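Penicillin binding protein 2X (Streptococcus thermophilus, PDB 5U47) probably cross-links the glycan strands of septal peptidoglycan as a penicillin-binding transpeptidase of the divisome. Local coordinates at residues 117-122 / 134-139; 301-306 / 459-464. The protein carries 1 engineered substitution. All coordinates share one frame; numbering follows the deposited sequence.

Contact 1 (117-122 / 134-139); sequences SVKEDL and MAFEAT
K119 and F136 carry most of this contact through a CH-pi interaction: the lysine CG stands over one face of the phenyl ring, 3.5 Å from its centroid and 15° off the ring normal, displaced a little toward the rim. With CG of K119 anti to the backbone N (chi1 -177°), the aliphatic part of the chain leaves the helix over the ring; bends at chi2 and chi3 then lift the amino group off the ring and past its rim.

The apolar remainder comes from L122, one helical turn further on. Its CB lies 3.8 Å from F136 CZ, and its CD1 3.9 Å from F136 CE1, so the leucine meets the far end of the ring while it also packs on I81 and L82 of helix 72-86.

No hydrogen bond joins the two segments. NZ of K119 forms a salt bridge with E120 OE2 of its own helix at 2.8 Å, and that oxygen receives it on its anti lone pair; K119 also makes a cation-pi contact with Y50 of strand 42-55. D121 is tied by a salt bridge to K85.

Strand 134-143 pairs antiparallel with strand 42-55, and the arrangement is that of a helix packed on a beta sheet, here within the dimerisation-domain region of a penicillin-binding protein.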
loop_
_atom_site.group_PDB
_atom_site.type_symbol
_atom_site.label_atom_id
_atom_site.label_comp_id
_atom_site.label_asym_id
_atom_site.label_seq_id
_atom_site.Cartn_x
_atom_site.Cartn_y
_atom_site.Cartn_z
ATOM N N SER A 117 -31.280 5.709 16.401
ATOM C CA SER A 117 -31.989 5.884 17.679
ATOM C C SER A 117 -33.163 6.856 17.558
ATOM O O SER A 117 -34.251 6.594 18.084
ATOM C CB SER A 117 -31.023 6.365 18.771
ATOM O OG SER A 117 -31.654 6.386 20.047
ATOM N N VAL A 118 -32.946 7.975 16.873
ATOM C CA VAL A 118 -34.009 8.966 16.690
ATOM C C VAL A 118 -35.107 8.406 15.762
ATOM O O VAL A 118 -36.305 8.621 16.004
ATOM C CB VAL A 118 -33.450 10.298 16.144
ATOM C CG1 VAL A 118 -34.572 11.284 15.851
ATOM C CG2 VAL A 118 -32.454 10.908 17.129
ATOM N N LYS A 119 -34.697 7.690 14.707
ATOM C CA LYS A 119 -35.653 7.070 13.774
ATOM C C LYS A 119 -36.583 6.114 14.534
ATOM O O LYS A 119 -37.818 6.190 14.400
ATOM C CB LYS A 119 -34.907 6.348 12.631
ATOM C CG LYS A 119 -35.795 5.732 11.554
ATOM C CD LYS A 119 -36.196 4.283 11.810
ATOM C CE LYS A 119 -35.079 3.313 11.467
ATOM N NZ LYS A 119 -35.512 1.901 11.658
ATOM N N GLU A 120 -35.984 5.227 15.335
ATOM C CA GLU A 120 -36.741 4.269 16.158
ATOM C C GLU A 120 -37.709 4.967 17.120
ATOM O O GLU A 120 -38.816 4.502 17.334
ATOM C CB GLU A 120 -35.782 3.342 16.925
ATOM C CG GLU A 120 -35.097 2.305 16.040
ATOM C CD GLU A 120 -36.068 1.264 15.533
ATOM O OE1 GLU A 120 -36.786 0.677 16.375
ATOM O OE2 GLU A 120 -36.113 1.035 14.303
ATOM N N ASP A 121 -37.272 6.082 17.691
ATOM C CA ASP A 121 -38.096 6.888 18.584
ATOM C C ASP A 121 -39.264 7.460 17.770
ATOM O O ASP A 121 -40.429 7.286 18.146
ATOM C CB ASP A 121 -37.240 8.002 19.224
ATOM C CG ASP A 121 -38.006 8.844 20.232
ATOM O OD1 ASP A 121 -39.196 8.602 20.474
ATOM O OD2 ASP A 121 -37.397 9.771 20.794
ATOM N N LEU A 122 -38.952 8.109 16.644
ATOM C CA LEU A 122 -39.993 8.658 15.750
ATOM C C LEU A 122 -41.004 7.592 15.333
ATOM O O LEU A 122 -42.204 7.843 15.376
ATOM C CB LEU A 122 -39.395 9.290 14.484
ATOM C CG LEU A 122 -38.830 10.714 14.528
ATOM C CD1 LEU A 122 -38.021 11.019 13.278
ATOM C CD2 LEU A 122 -39.948 11.727 14.673
ATOM N N MET A 134 -45.896 7.496 7.366
ATOM C CA MET A 134 -44.532 8.023 7.577
ATOM C C MET A 134 -43.564 6.890 7.299
ATOM O O MET A 134 -43.842 5.745 7.651
ATOM C CB MET A 134 -44.354 8.561 9.000
ATOM C CG MET A 134 -45.379 9.632 9.381
ATOM S SD MET A 134 -45.364 11.095 8.313
ATOM C CE MET A 134 -43.720 11.746 8.640
ATOM N N ALA A 135 -42.445 7.190 6.648
ATOM C CA ALA A 135 -41.491 6.144 6.296
ATOM C C ALA A 135 -40.070 6.657 6.315
ATOM O O ALA A 135 -39.834 7.867 6.291
ATOM C CB ALA A 135 -41.843 5.552 4.933
ATOM N N PHE A 136 -39.117 5.731 6.349
ATOM C CA PHE A 136 -37.699 6.092 6.408
ATOM C C PHE A 136 -36.884 5.325 5.375
ATOM O O PHE A 136 -37.066 4.112 5.228
ATOM C CB PHE A 136 -37.154 5.813 7.803
ATOM C CG PHE A 136 -37.811 6.627 8.887
ATOM C CD1 PHE A 136 -37.310 7.870 9.240
ATOM C CD2 PHE A 136 -38.933 6.145 9.557
ATOM C CE1 PHE A 136 -37.906 8.623 10.245
ATOM C CE2 PHE A 136 -39.538 6.893 10.559
ATOM C CZ PHE A 136 -39.019 8.131 10.905
ATOM N N GLU A 137 -36.013 6.040 4.651
ATOM C CA GLU A 137 -35.116 5.416 3.671
ATOM C C GLU A 137 -33.693 5.534 4.213
ATOM O O GLU A 137 -33.256 6.617 4.651
ATOM C CB GLU A 137 -35.231 6.062 2.277
ATOM C CG GLU A 137 -34.423 5.393 1.132
ATOM C CD GLU A 137 -34.936 4.009 0.667
ATOM O OE1 GLU A 137 -35.993 3.549 1.154
ATOM O OE2 GLU A 137 -34.270 3.366 -0.205
ATOM N N ALA A 138 -32.996 4.405 4.204
ATOM C CA ALA A 138 -31.620 4.329 4.666
ATOM C C ALA A 138 -30.673 4.933 3.640
ATOM O O ALA A 138 -30.837 4.735 2.435
ATOM C CB ALA A 138 -31.231 2.885 4.931
ATOM N N THR A 139 -29.705 5.699 4.132
ATOM C CA THR A 139 -28.661 6.274 3.298
ATOM C C THR A 139 -27.347 5.941 4.006
ATOM O O THR A 139 -27.154 6.270 5.184
ATOM C CB THR A 139 -28.806 7.792 3.107
ATOM O OG1 THR A 139 -28.782 8.437 4.384
ATOM C CG2 THR A 139 -30.100 8.123 2.390
#

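Contact 2 (301-306 / 459-464); sequences LLSAAI and KPVSKQ
A304 and V461 mark the nearest backbone approach, their CA atoms 6.7 Å apart, where one face of helix 297-308 meets the extended residues leading into helix 463-478. V461 is itself extended (phi -140°, psi 166°), and its side chain is directed at the helix.

The touching branch is CG1 of V461, which is anti to the carbonyl carbon (chi1 -60°) and rests against S303. It lies 3.7 Å from S303 OG, and the same methyl also touches CB and the carbonyl oxygen of S303. It comes within 4.3 Å of A304 N as well. These are van der Waals contacts, and no hydrogen bond joins the two segments. The hydroxyl of S303 instead bonds to M300 O, one turn back along its own helix, and to Y378 OH, which meets its polar needs in this buried setting.

Helix 297-308 carries the lysine of an SxxK pattern, S295 to K298, consistent with the active-site motif of the penicillin-binding transpeptidase fold; V461 packs further along this helix. Next to V461, S462 is the N-cap of helix 463-478, its OG hydrogen-bonded to A465 N, while its backbone N bonds to N307 OD1. Beyond the cap, T469 and Y472 of helix 463-478 cover I306.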
loop_
_atom_site.group_PDB
_atom_site.type_symbol
_atom_site.label_atom_id
_atom_site.label_comp_id
_atom_site.label_asym_id
_atom_site.label_seq_id
_atom_site.Cartn_x
_atom_site.Cartn_y
_atom_site.Cartn_z
ATOM N N LEU A 301 24.044 -1.250 -4.357
ATOM C CA LEU A 301 25.353 -1.282 -5.024
ATOM C C LEU A 301 26.408 -1.930 -4.172
ATOM O O LEU A 301 27.107 -2.821 -4.626
ATOM C CB LEU A 301 25.850 0.115 -5.369
ATOM C CG LEU A 301 27.259 0.056 -6.017
ATOM C CD1 LEU A 301 27.166 -0.418 -7.458
ATOM C CD2 LEU A 301 27.943 1.375 -5.956
ATOM N N LEU A 302 26.543 -1.442 -2.944
ATOM C CA LEU A 302 27.504 -1.969 -2.000
ATOM C C LEU A 302 27.281 -3.450 -1.730
ATOM O O LEU A 302 28.249 -4.209 -1.679
ATOM C CB LEU A 302 27.448 -1.195 -0.684
ATOM C CG LEU A 302 28.415 -1.652 0.413
ATOM C CD1 LEU A 302 29.856 -1.513 -0.039
ATOM C CD2 LEU A 302 28.196 -0.858 1.684
ATOM N N SER A 303 26.017 -3.859 -1.567
ATOM C CA SER A 303 25.720 -5.275 -1.301
ATOM C C SER A 303 26.165 -6.154 -2.463
ATOM O O SER A 303 26.637 -7.269 -2.250
ATOM C CB SER A 303 24.236 -5.523 -1.014
ATOM O OG SER A 303 23.424 -5.364 -2.164
ATOM N N ALA A 304 25.986 -5.645 -3.681
ATOM C CA ALA A 304 26.375 -6.362 -4.897
ATOM C C ALA A 304 27.898 -6.474 -4.998
ATOM O O ALA A 304 28.436 -7.531 -5.340
ATOM C CB ALA A 304 25.812 -5.668 -6.127
ATOM N N ALA A 305 28.587 -5.375 -4.703
ATOM C CA ALA A 305 30.046 -5.371 -4.728
ATOM C C ALA A 305 30.593 -6.384 -3.733
ATOM O O ALA A 305 31.548 -7.110 -4.042
ATOM C CB ALA A 305 30.587 -3.982 -4.421
ATOM N N ILE A 306 29.999 -6.440 -2.542
ATOM C CA ILE A 306 30.454 -7.389 -1.520
ATOM C C ILE A 306 30.153 -8.814 -1.968
ATOM O O ILE A 306 31.017 -9.697 -1.872
ATOM C CB ILE A 306 29.839 -7.090 -0.140
ATOM C CG1 ILE A 306 30.378 -5.742 0.374
ATOM C CG2 ILE A 306 30.167 -8.213 0.845
ATOM C CD1 ILE A 306 29.682 -5.216 1.613
ATOM N N LYS A 459 16.475 -13.876 -3.713
ATOM C CA LYS A 459 17.668 -13.766 -2.893
ATOM C C LYS A 459 18.768 -13.099 -3.719
ATOM O O LYS A 459 19.590 -13.778 -4.343
ATOM C CB LYS A 459 18.096 -15.137 -2.365
ATOM C CG LYS A 459 19.259 -14.993 -1.404
ATOM C CD LYS A 459 19.513 -16.204 -0.551
ATOM C CE LYS A 459 20.623 -15.892 0.440
ATOM N NZ LYS A 459 21.148 -17.149 1.022
ATOM N N PRO A 460 18.767 -11.762 -3.746
ATOM C CA PRO A 460 19.747 -11.055 -4.556
ATOM C C PRO A 460 21.201 -11.165 -4.074
ATOM O O PRO A 460 22.097 -11.174 -4.908
ATOM C CB PRO A 460 19.278 -9.595 -4.520
ATOM C CG PRO A 460 18.101 -9.527 -3.655
ATOM C CD PRO A 460 17.705 -10.886 -3.218
ATOM N N VAL A 461 21.420 -11.261 -2.758
ATOM C CA VAL A 461 22.778 -11.342 -2.194
ATOM C C VAL A 461 22.823 -12.337 -1.044
ATOM O O VAL A 461 21.793 -12.770 -0.541
ATOM C CB VAL A 461 23.281 -9.953 -1.706
ATOM C CG1 VAL A 461 23.327 -8.958 -2.859
ATOM C CG2 VAL A 461 22.413 -9.412 -0.582
ATOM N N SER A 462 24.030 -12.719 -0.652
ATOM C CA SER A 462 24.216 -13.658 0.436
ATOM C C SER A 462 23.917 -13.012 1.792
ATOM O O SER A 462 23.834 -11.784 1.926
ATOM C CB SER A 462 25.654 -14.162 0.449
ATOM O OG SER A 462 26.551 -13.128 0.851
ATOM N N LYS A 463 23.771 -13.861 2.789
ATOM C CA LYS A 463 23.561 -13.433 4.169
ATOM C C LYS A 463 24.759 -12.587 4.636
ATOM O O LYS A 463 24.590 -11.543 5.295
ATOM C CB LYS A 463 23.428 -14.677 5.042
ATOM C CG LYS A 463 23.426 -14.448 6.541
ATOM C CD LYS A 463 23.261 -15.791 7.243
ATOM C CE LYS A 463 23.476 -15.693 8.737
ATOM N NZ LYS A 463 22.510 -14.776 9.370
ATOM N N GLN A 464 25.962 -13.052 4.294
ATOM C CA GLN A 464 27.181 -12.350 4.685
ATOM C C GLN A 464 27.258 -10.965 4.021
ATOM O O GLN A 464 27.604 -9.982 4.676
ATOM C CB GLN A 464 28.425 -13.196 4.367
ATOM C CG GLN A 464 29.731 -12.566 4.822
ATOM C CD GLN A 464 30.947 -13.418 4.514
ATOM O OE1 GLN A 464 30.827 -14.570 4.102
ATOM N NE2 GLN A 464 32.133 -12.849 4.709
#

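How the contacts relate
The two contacts flank the middle of the molecule from opposite sides, with their own centres 64 Å apart and nearest atoms about 49 Å apart, so they do not touch. Both segments of contact 1 precede those of contact 2 in the sequence. Contact 1 belongs to the dimerisation-domain region and joins helix 116-128 to strand 134-143 across a short connection, whereas contact 2 belongs to the transpeptidase domain and brings together helix 297-308 and the start of helix 463-478, more than 150 residues apart. They share no helix, strand or sheet. One is thus local packing in an outlying N-terminal region, the other long-range packing inside the probable catalytic domain.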